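Beta-d-glucoside glucohydrolase (Hypocrea jecorina, PDB 3ZZ1) probably hydrolyses terminal, non-reducing beta-D-glucosyl residues with release of beta-D-glucose, a step in the breakdown of cellulose. Local coordinates at residues A[306-310]-A[311-315]; A[93-96]-A[97-101]; A[294-298]-A[299-303]. One frame throughout, in Å; residues are numbered along the deposited sequence.

Contact 1 of 3, residues A[306-310]-A[311-315]; sequences YPSFN and ISRNV. With NAG (2-acetamido-2-deoxy-beta-D-glucopyranose), chain B.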
loop_
_atom_site.group_PDB
_atom_site.type_symbol
_atom_site.label_atom_id
_atom_site.label_comp_id
_atom_site.label_asym_id
_atom_site.label_seq_id
_atom_site.Cartn_x
_atom_site.Cartn_y
_atom_site.Cartn_z
ATOM N N TYR A 306 -26.439 11.195 -6.968
ATOM C CA TYR A 306 -24.988 11.051 -7.047
ATOM C C TYR A 306 -24.429 12.231 -7.834
ATOM O O TYR A 306 -24.952 12.552 -8.900
ATOM C CB TYR A 306 -24.594 9.734 -7.728
ATOM C CG TYR A 306 -23.219 9.233 -7.330
ATOM C CD1 TYR A 306 -23.054 8.433 -6.201
ATOM C CD2 TYR A 306 -22.088 9.561 -8.078
ATOM C CE1 TYR A 306 -21.800 7.972 -5.821
ATOM C CE2 TYR A 306 -20.818 9.104 -7.704
ATOM C CZ TYR A 306 -20.685 8.311 -6.573
ATOM O OH TYR A 306 -19.445 7.848 -6.193
ATOM N N PRO A 307 -23.373 12.885 -7.311
ATOM C CA PRO A 307 -22.824 14.053 -7.991
ATOM C C PRO A 307 -22.359 13.722 -9.403
ATOM O O PRO A 307 -21.948 12.593 -9.674
ATOM C CB PRO A 307 -21.633 14.446 -7.113
ATOM C CG PRO A 307 -21.965 13.905 -5.765
ATOM C CD PRO A 307 -22.640 12.594 -6.066
ATOM N N SER A 308 -22.447 14.702 -10.294
ATOM C CA SER A 308 -21.991 14.543 -11.667
ATOM C C SER A 308 -20.470 14.650 -11.699
ATOM O O SER A 308 -19.861 15.214 -10.779
ATOM C CB SER A 308 -22.616 15.615 -12.555
ATOM O OG SER A 308 -22.208 16.892 -12.116
ATOM N N PHE A 309 -19.865 14.106 -12.750
ATOM C CA PHE A 309 -18.414 14.113 -12.883
ATOM C C PHE A 309 -17.872 15.522 -13.108
ATOM O O PHE A 309 -18.267 16.207 -14.051
ATOM C CB PHE A 309 -17.947 13.186 -14.014
ATOM C CG PHE A 309 -16.471 13.291 -14.312
ATOM C CD1 PHE A 309 -15.534 12.690 -13.474
ATOM C CD2 PHE A 309 -16.015 14.005 -15.423
ATOM C CE1 PHE A 309 -14.164 12.787 -13.739
ATOM C CE2 PHE A 309 -14.651 14.109 -15.692
ATOM C CZ PHE A 309 -13.721 13.496 -14.849
ATOM N N ASN A 310 -16.961 15.934 -12.234
ATOM C CA ASN A 310 -16.284 17.209 -12.370
ATOM C C ASN A 310 -15.050 17.231 -11.475
ATOM O O ASN A 310 -15.159 17.265 -10.248
ATOM C CB ASN A 310 -17.246 18.359 -12.044
ATOM C CG ASN A 310 -16.628 19.729 -12.244
ATOM O OD1 ASN A 310 -15.410 19.872 -12.395
ATOM N ND2 ASN A 310 -17.476 20.752 -12.245
ATOM N N ILE A 311 -13.876 17.198 -12.098
ATOM C CA ILE A 311 -12.613 17.185 -11.348
ATOM C C ILE A 311 -12.019 18.586 -11.158
ATOM O O ILE A 311 -10.864 18.729 -10.757
ATOM C CB ILE A 311 -11.574 16.194 -11.950
ATOM C CG1 ILE A 311 -11.483 16.358 -13.471
ATOM C CG2 ILE A 311 -11.930 14.742 -11.561
ATOM C CD1 ILE A 311 -10.341 15.604 -14.109
ATOM N N SER A 312 -12.816 19.616 -11.428
ATOM C CA SER A 312 -12.403 20.992 -11.142
ATOM C C SER A 312 -12.918 21.457 -9.777
ATOM O O SER A 312 -12.456 22.474 -9.242
ATOM C CB SER A 312 -12.856 21.945 -12.250
ATOM O OG SER A 312 -12.175 21.666 -13.461
ATOM N N ARG A 313 -13.867 20.706 -9.218
ATOM C CA ARG A 313 -14.455 21.022 -7.918
ATOM C C ARG A 313 -13.432 20.935 -6.804
ATOM O O ARG A 313 -12.632 19.993 -6.763
ATOM C CB ARG A 313 -15.593 20.057 -7.594
ATOM C CG ARG A 313 -16.933 20.448 -8.143
ATOM C CD ARG A 313 -17.951 19.371 -7.836
ATOM N NE ARG A 313 -18.990 19.326 -8.863
ATOM C CZ ARG A 313 -19.587 18.215 -9.277
ATOM N NH1 ARG A 313 -19.254 17.039 -8.756
ATOM N NH2 ARG A 313 -20.516 18.281 -10.221
ATOM N N ASN A 314 -13.469 21.917 -5.902
ATOM C CA ASN A 314 -12.668 21.885 -4.684
ATOM C C ASN A 314 -13.369 21.020 -3.651
ATOM O O ASN A 314 -14.336 21.446 -3.008
ATOM C CB ASN A 314 -12.426 23.296 -4.138
ATOM C CG ASN A 314 -11.412 23.325 -2.993
ATOM O OD1 ASN A 314 -11.201 22.330 -2.287
ATOM N ND2 ASN A 314 -10.784 24.481 -2.800
ATOM N N VAL A 315 -12.869 19.798 -3.504
ATOM C CA VAL A 315 -13.486 18.793 -2.640
ATOM C C VAL A 315 -12.633 18.479 -1.401
ATOM O O VAL A 315 -12.875 17.491 -0.704
ATOM C CB VAL A 315 -13.779 17.496 -3.437
ATOM C CG1 VAL A 315 -14.737 17.786 -4.599
ATOM C CG2 VAL A 315 -12.472 16.860 -3.960
HETATM C C1 NAG B . -17.021 22.106 -12.388
HETATM C C2 NAG B . -18.043 22.977 -13.111
HETATM C C3 NAG B . -17.649 24.456 -13.044
HETATM C C4 NAG B . -17.284 24.872 -11.617
HETATM C C5 NAG B . -16.246 23.916 -11.048
HETATM C C6 NAG B . -15.838 24.269 -9.618
HETATM C C7 NAG B . -19.309 22.036 -14.990
HETATM C C8 NAG B . -19.241 21.565 -16.410
HETATM N N2 NAG B . -18.168 22.490 -14.475
HETATM O O3 NAG B . -18.736 25.243 -13.470
HETATM O O4 NAG B . -16.776 26.185 -11.591
HETATM O O5 NAG B . -16.792 22.614 -11.088
HETATM O O6 NAG B . -16.876 23.956 -8.712
HETATM O O7 NAG B . -20.376 21.989 -14.376
HETATM O O HOH W 1 -20.342 20.640 -12.097
#
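N310, I311 and S312 form an N-glycosylation sequon in a surface loop, and the arginine that follows, R313, folds back to S308, its CG passing beside the sugar. N310 ND2 is covalently bonded to C1 of the 2-acetamido-2-deoxy-beta-D-glucopyranose at 1.4 Å. The other end of the same amide is fixed by the backbone: S312 N donates to N310 OD1 over 2.8 Å, from a position tilted out of the carbonyl plane. CG of N310 stands opposite its backbone N (chi1 -177°), which carries the amide out to meet both partners. R313 extends from CG to NE along the loop and lays one face of its guanidinium over N310 CB, 3.6 Å from CZ. The end of this group grips S308 twice. NH1 bonds to S308 O at 2.8 Å, reaching it almost in line with the C=O bond, while NH2 meets S308 OG at 2.9 Å nearly in the guanidinium plane. A water accepts from both N310 ND2 and R313 NH2 and donates to O7 of the sugar. Beyond the polar half, I311 CG2 packs on F309 CE1 at 3.7 Å. R313 NH1 also bonds to A103 O at the end of helix 87-103. The guanidinium charge is thus met by carbonyl, hydroxyl and water oxygens, whose partial negative charge probably helps to balance it, and through R313 and one water S308 is linked to N310 and the sugar.

Contact 2 of 3, residues A[93-96]-A[97-101]; sequences RGQF and IGEEV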
loop_
_atom_site.group_PDB
_atom_site.type_symbol
_atom_site.label_atom_id
_atom_site.label_comp_id
_atom_site.label_asym_id
_atom_site.label_seq_id
_atom_site.Cartn_x
_atom_site.Cartn_y
_atom_site.Cartn_z
ATOM N N ARG A 93 -8.180 7.719 6.073
ATOM C CA ARG A 93 -7.619 7.981 4.747
ATOM C C ARG A 93 -8.562 7.466 3.653
ATOM O O ARG A 93 -8.846 8.173 2.684
ATOM C CB ARG A 93 -6.230 7.345 4.622
ATOM C CG ARG A 93 -5.481 7.651 3.324
ATOM C CD ARG A 93 -4.062 7.062 3.363
ATOM N NE ARG A 93 -3.397 7.016 2.052
ATOM C CZ ARG A 93 -3.613 6.086 1.120
ATOM N NH1 ARG A 93 -4.504 5.120 1.325
ATOM N NH2 ARG A 93 -2.955 6.129 -0.030
ATOM N N GLY A 94 -9.055 6.245 3.829
ATOM C CA GLY A 94 -10.030 5.657 2.907
ATOM C C GLY A 94 -11.324 6.451 2.833
ATOM O O GLY A 94 -11.821 6.731 1.741
ATOM N N GLN A 95 -11.863 6.817 3.996
ATOM C CA GLN A 95 -13.088 7.620 4.080
ATOM C C GLN A 95 -12.941 8.966 3.372
ATOM O O GLN A 95 -13.821 9.384 2.610
ATOM C CB GLN A 95 -13.497 7.841 5.544
ATOM C CG GLN A 95 -14.780 8.681 5.717
ATOM C CD GLN A 95 -15.015 9.131 7.152
ATOM O OE1 GLN A 95 -15.178 10.324 7.423
ATOM N NE2 GLN A 95 -15.027 8.178 8.079
ATOM N N PHE A 96 -11.820 9.629 3.629
ATOM C CA PHE A 96 -11.553 10.950 3.074
ATOM C C PHE A 96 -11.369 10.872 1.555
ATOM O O PHE A 96 -11.900 11.709 0.824
ATOM C CB PHE A 96 -10.339 11.581 3.769
ATOM C CG PHE A 96 -10.626 12.123 5.156
ATOM C CD1 PHE A 96 -11.826 11.850 5.813
ATOM C CD2 PHE A 96 -9.675 12.898 5.812
ATOM C CE1 PHE A 96 -12.082 12.353 7.094
ATOM C CE2 PHE A 96 -9.917 13.410 7.094
ATOM C CZ PHE A 96 -11.125 13.140 7.734
ATOM N N ILE A 97 -10.639 9.856 1.089
ATOM C CA ILE A 97 -10.518 9.570 -0.349
ATOM C C ILE A 97 -11.898 9.316 -0.957
ATOM O O ILE A 97 -12.232 9.871 -2.002
ATOM C CB ILE A 97 -9.561 8.372 -0.638
ATOM C CG1 ILE A 97 -8.102 8.803 -0.451
ATOM C CG2 ILE A 97 -9.762 7.826 -2.057
ATOM C CD1 ILE A 97 -7.108 7.667 -0.357
ATOM N N GLY A 98 -12.693 8.485 -0.285
ATOM C CA GLY A 98 -14.065 8.203 -0.704
ATOM C C GLY A 98 -14.890 9.465 -0.866
ATOM O O GLY A 98 -15.566 9.647 -1.885
ATOM N N GLU A 99 -14.822 10.342 0.137
ATOM C CA GLU A 99 -15.556 11.615 0.122
ATOM C C GLU A 99 -15.221 12.473 -1.095
ATOM O O GLU A 99 -16.121 13.012 -1.747
ATOM C CB GLU A 99 -15.309 12.404 1.411
ATOM C CG GLU A 99 -16.129 11.905 2.592
ATOM C CD GLU A 99 -15.773 12.583 3.905
ATOM O OE1 GLU A 99 -15.172 13.677 3.883
ATOM O OE2 GLU A 99 -16.104 12.019 4.968
ATOM N N GLU A 100 -13.929 12.576 -1.402
ATOM C CA GLU A 100 -13.455 13.388 -2.526
ATOM C C GLU A 100 -13.828 12.781 -3.873
ATOM O O GLU A 100 -14.185 13.503 -4.803
ATOM C CB GLU A 100 -11.943 13.617 -2.435
ATOM C CG GLU A 100 -11.538 14.310 -1.143
ATOM C CD GLU A 100 -10.257 15.115 -1.242
ATOM O OE1 GLU A 100 -9.601 15.085 -2.299
ATOM O OE2 GLU A 100 -9.909 15.787 -0.241
ATOM N N VAL A 101 -13.752 11.454 -3.963
ATOM C CA VAL A 101 -14.111 10.727 -5.182
ATOM C C VAL A 101 -15.590 10.920 -5.532
ATOM O O VAL A 101 -15.913 11.275 -6.671
ATOM C CB VAL A 101 -13.746 9.224 -5.080
ATOM C CG1 VAL A 101 -14.225 8.462 -6.299
ATOM C CG2 VAL A 101 -12.235 9.055 -4.916
#
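I97 sets its CD1 over one face of the R93 guanidinium, towards the rim, with NH1 4.0 Å away. The two side chains run side by side and point the same way, and R93, extended from CG to NE, carries its end on to T76 O, which NH2 engages. Lower down, I97 CG1 lies 3.3 Å from R93 O, the carbonyl that accepts from I97 N. The pair illustrates i to i+4 neighbours along helix 87-103, which belongs to the TIM-barrel-type N-terminal domain of family 3 glycoside hydrolases; its bonds continue with G98 N to G94 O at 2.8 Å and E99 N to Q95 O. One turn along the partly exposed flank brings E99 alongside Q95, OE2 resting 3.7 Å from Q95 CG. The other carboxylate oxygen, OE1, bonds to H319 NE2, and E100 OE2 takes H319 ND1 as well as T73 OG1, so that the imidazole is held at both nitrogens while its ring meets that of F96. With an alanine at E99, NE2 of H319 would probably be left without its carboxylate and Q95 CG without the chain beside it. E100 CG, for its part, presses against F96 O at 3.3 Å.

Contact 3 of 3, residues A[294-298]-A[299-303]; sequences AAWYL and TGQDQ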
loop_
_atom_site.group_PDB
_atom_site.type_symbol
_atom_site.label_atom_id
_atom_site.label_comp_id
_atom_site.label_asym_id
_atom_site.label_seq_id
_atom_site.Cartn_x
_atom_site.Cartn_y
_atom_site.Cartn_z
ATOM N N ALA A 294 -24.198 -5.409 -9.318
ATOM C CA ALA A 294 -24.237 -5.682 -7.880
ATOM C C ALA A 294 -23.342 -4.727 -7.099
ATOM O O ALA A 294 -23.700 -4.309 -6.006
ATOM C CB ALA A 294 -23.852 -7.115 -7.589
ATOM N N ALA A 295 -22.185 -4.394 -7.667
ATOM C CA ALA A 295 -21.236 -3.473 -7.042
ATOM C C ALA A 295 -21.821 -2.069 -6.961
ATOM O O ALA A 295 -21.591 -1.337 -5.992
ATOM C CB ALA A 295 -19.924 -3.459 -7.818
ATOM N N TRP A 296 -22.582 -1.715 -7.992
ATOM C CA TRP A 296 -23.280 -0.442 -8.092
ATOM C C TRP A 296 -24.387 -0.357 -7.039
ATOM O O TRP A 296 -24.521 0.662 -6.342
ATOM C CB TRP A 296 -23.834 -0.322 -9.515
ATOM C CG TRP A 296 -24.492 0.982 -9.895
ATOM C CD1 TRP A 296 -23.919 2.221 -9.918
ATOM C CD2 TRP A 296 -25.832 1.150 -10.383
ATOM N NE1 TRP A 296 -24.827 3.154 -10.356
ATOM C CE2 TRP A 296 -26.007 2.522 -10.654
ATOM C CE3 TRP A 296 -26.901 0.272 -10.611
ATOM C CZ2 TRP A 296 -27.217 3.043 -11.139
ATOM C CZ3 TRP A 296 -28.108 0.790 -11.091
ATOM C CH2 TRP A 296 -28.252 2.163 -11.345
ATOM N N TYR A 297 -25.163 -1.434 -6.904
ATOM C CA TYR A 297 -26.235 -1.496 -5.911
ATOM C C TYR A 297 -25.700 -1.581 -4.487
ATOM O O TYR A 297 -26.286 -1.001 -3.570
ATOM C CB TYR A 297 -27.171 -2.672 -6.185
ATOM C CG TYR A 297 -28.135 -2.437 -7.326
ATOM C CD1 TYR A 297 -29.107 -1.445 -7.249
ATOM C CD2 TYR A 297 -28.090 -3.223 -8.477
ATOM C CE1 TYR A 297 -30.007 -1.226 -8.300
ATOM C CE2 TYR A 297 -28.980 -3.011 -9.531
ATOM C CZ TYR A 297 -29.933 -2.013 -9.434
ATOM O OH TYR A 297 -30.819 -1.805 -10.472
ATOM N N LEU A 298 -24.593 -2.307 -4.319
ATOM C CA LEU A 298 -23.929 -2.487 -3.024
ATOM C C LEU A 298 -23.496 -1.162 -2.409
ATOM O O LEU A 298 -23.616 -0.966 -1.202
ATOM C CB LEU A 298 -22.707 -3.413 -3.168
ATOM C CG LEU A 298 -21.827 -3.685 -1.934
ATOM C CD1 LEU A 298 -22.441 -4.718 -1.019
ATOM C CD2 LEU A 298 -20.431 -4.124 -2.353
ATOM N N THR A 299 -22.989 -0.265 -3.250
ATOM C CA THR A 299 -22.476 1.031 -2.814
ATOM C C THR A 299 -23.552 2.111 -2.831
ATOM O O THR A 299 -23.269 3.273 -2.538
ATOM C CB THR A 299 -21.298 1.498 -3.691
ATOM O OG1 THR A 299 -21.629 1.309 -5.072
ATOM C CG2 THR A 299 -20.035 0.711 -3.363
ATOM N N GLY A 300 -24.777 1.725 -3.186
ATOM C CA GLY A 300 -25.920 2.632 -3.176
ATOM C C GLY A 300 -25.896 3.683 -4.269
ATOM O O GLY A 300 -26.556 4.714 -4.162
ATOM N N GLN A 301 -25.142 3.422 -5.331
ATOM C CA GLN A 301 -24.980 4.396 -6.410
ATOM C C GLN A 301 -26.205 4.435 -7.331
ATOM O O GLN A 301 -26.305 5.302 -8.199
ATOM C CB GLN A 301 -23.691 4.126 -7.195
ATOM C CG GLN A 301 -22.426 4.181 -6.335
ATOM C CD GLN A 301 -21.141 3.919 -7.112
ATOM O OE1 GLN A 301 -20.062 4.352 -6.698
ATOM N NE2 GLN A 301 -21.246 3.213 -8.235
ATOM N N ASP A 302 -27.135 3.502 -7.120
ATOM C CA ASP A 302 -28.398 3.469 -7.859
ATOM C C ASP A 302 -29.364 4.556 -7.397
ATOM O O ASP A 302 -30.252 4.963 -8.150
ATOM C CB ASP A 302 -29.067 2.097 -7.737
ATOM C CG ASP A 302 -29.404 1.729 -6.299
ATOM O OD1 ASP A 302 -28.477 1.580 -5.471
ATOM O OD2 ASP A 302 -30.605 1.569 -6.005
ATOM N N GLN A 303 -29.188 5.010 -6.158
ATOM C CA GLN A 303 -30.050 6.035 -5.580
ATOM C C GLN A 303 -29.819 7.372 -6.272
ATOM O O GLN A 303 -28.690 7.705 -6.641
ATOM C CB GLN A 303 -29.819 6.173 -4.071
ATOM C CG GLN A 303 -30.032 4.894 -3.283
ATOM C CD GLN A 303 -31.481 4.452 -3.258
ATOM O OE1 GLN A 303 -32.294 4.986 -2.498
ATOM N NE2 GLN A 303 -31.813 3.468 -4.085
HETATM O O HOH W 2 -24.977 6.384 -10.302
HETATM O O HOH W 3 -28.701 0.073 -3.448
#
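D302 folds back against W296 and Y297 just after a Schellman motif that closes helix 282-298, and its side chain can be followed atom by atom. CB lies over the six-membered ring of W296, 3.8 Å from the centroid and close to the ring normal, a CH-pi contact. The same CB is 3.5 Å from Y297 CE1, so that it touches two aromatic neighbours, which lie roughly at right angles to each other as seen from CB. CG comes next and approaches Y297 CD1 to 3.3 Å; it occupies the position between backbone N and carbonyl carbon (chi1 61°), which turns the carboxylate from the indole to the tyrosine. There the carboxylate plane stands 61° from the ring plane. At the tip the two oxygens part: OD1 takes a bond from a water that also donates to Y297 O, while OD2 lies at the edge of the Y297 ring and accepts from Q303 NE2 above the carboxylate plane.

The backbone that presents D302 shows how such a motif ends a helix. G300 turns to positive phi, Q301 N reaches W296 O at 3.0 Å nearly straight along the carbonyl, and G300 N bonds to Y297 O. A type I turn from G300 to Q303 then brings the chain across the indole, where D302 CA is 3.5 Å from W296 CZ2. Q301 CB closes on W296 CD1, and a second water joins W296 NE1 to Q301 O. W296 also meets the ring of Y54 edge-to-face. One turn back, A295 O serves T299 twice: the backbone N comes from above the carbonyl plane, whereas OG1 donates in that plane, onto a lone pair, at 2.8 Å.

From the N terminus the chain first passes contact 2, within helix 87-103, then much later contact 3, where helix 282-298 ends, and soon afterwards contact 1, in the loop leading to helix 320-329. The three follow in series; each closes a short local span, and none nests in or crosses another. In space contact 1 lies against both others: Y306 touches Q301 of contact 3, and V315 packs on E100 of contact 2. Contacts 2 and 3 do not touch, their nearest atoms about 7 Å apart. The glycosylated loop runs from the end of one helix across the end of helix 87-103 towards helix 320-329, which flanks R93 and F96.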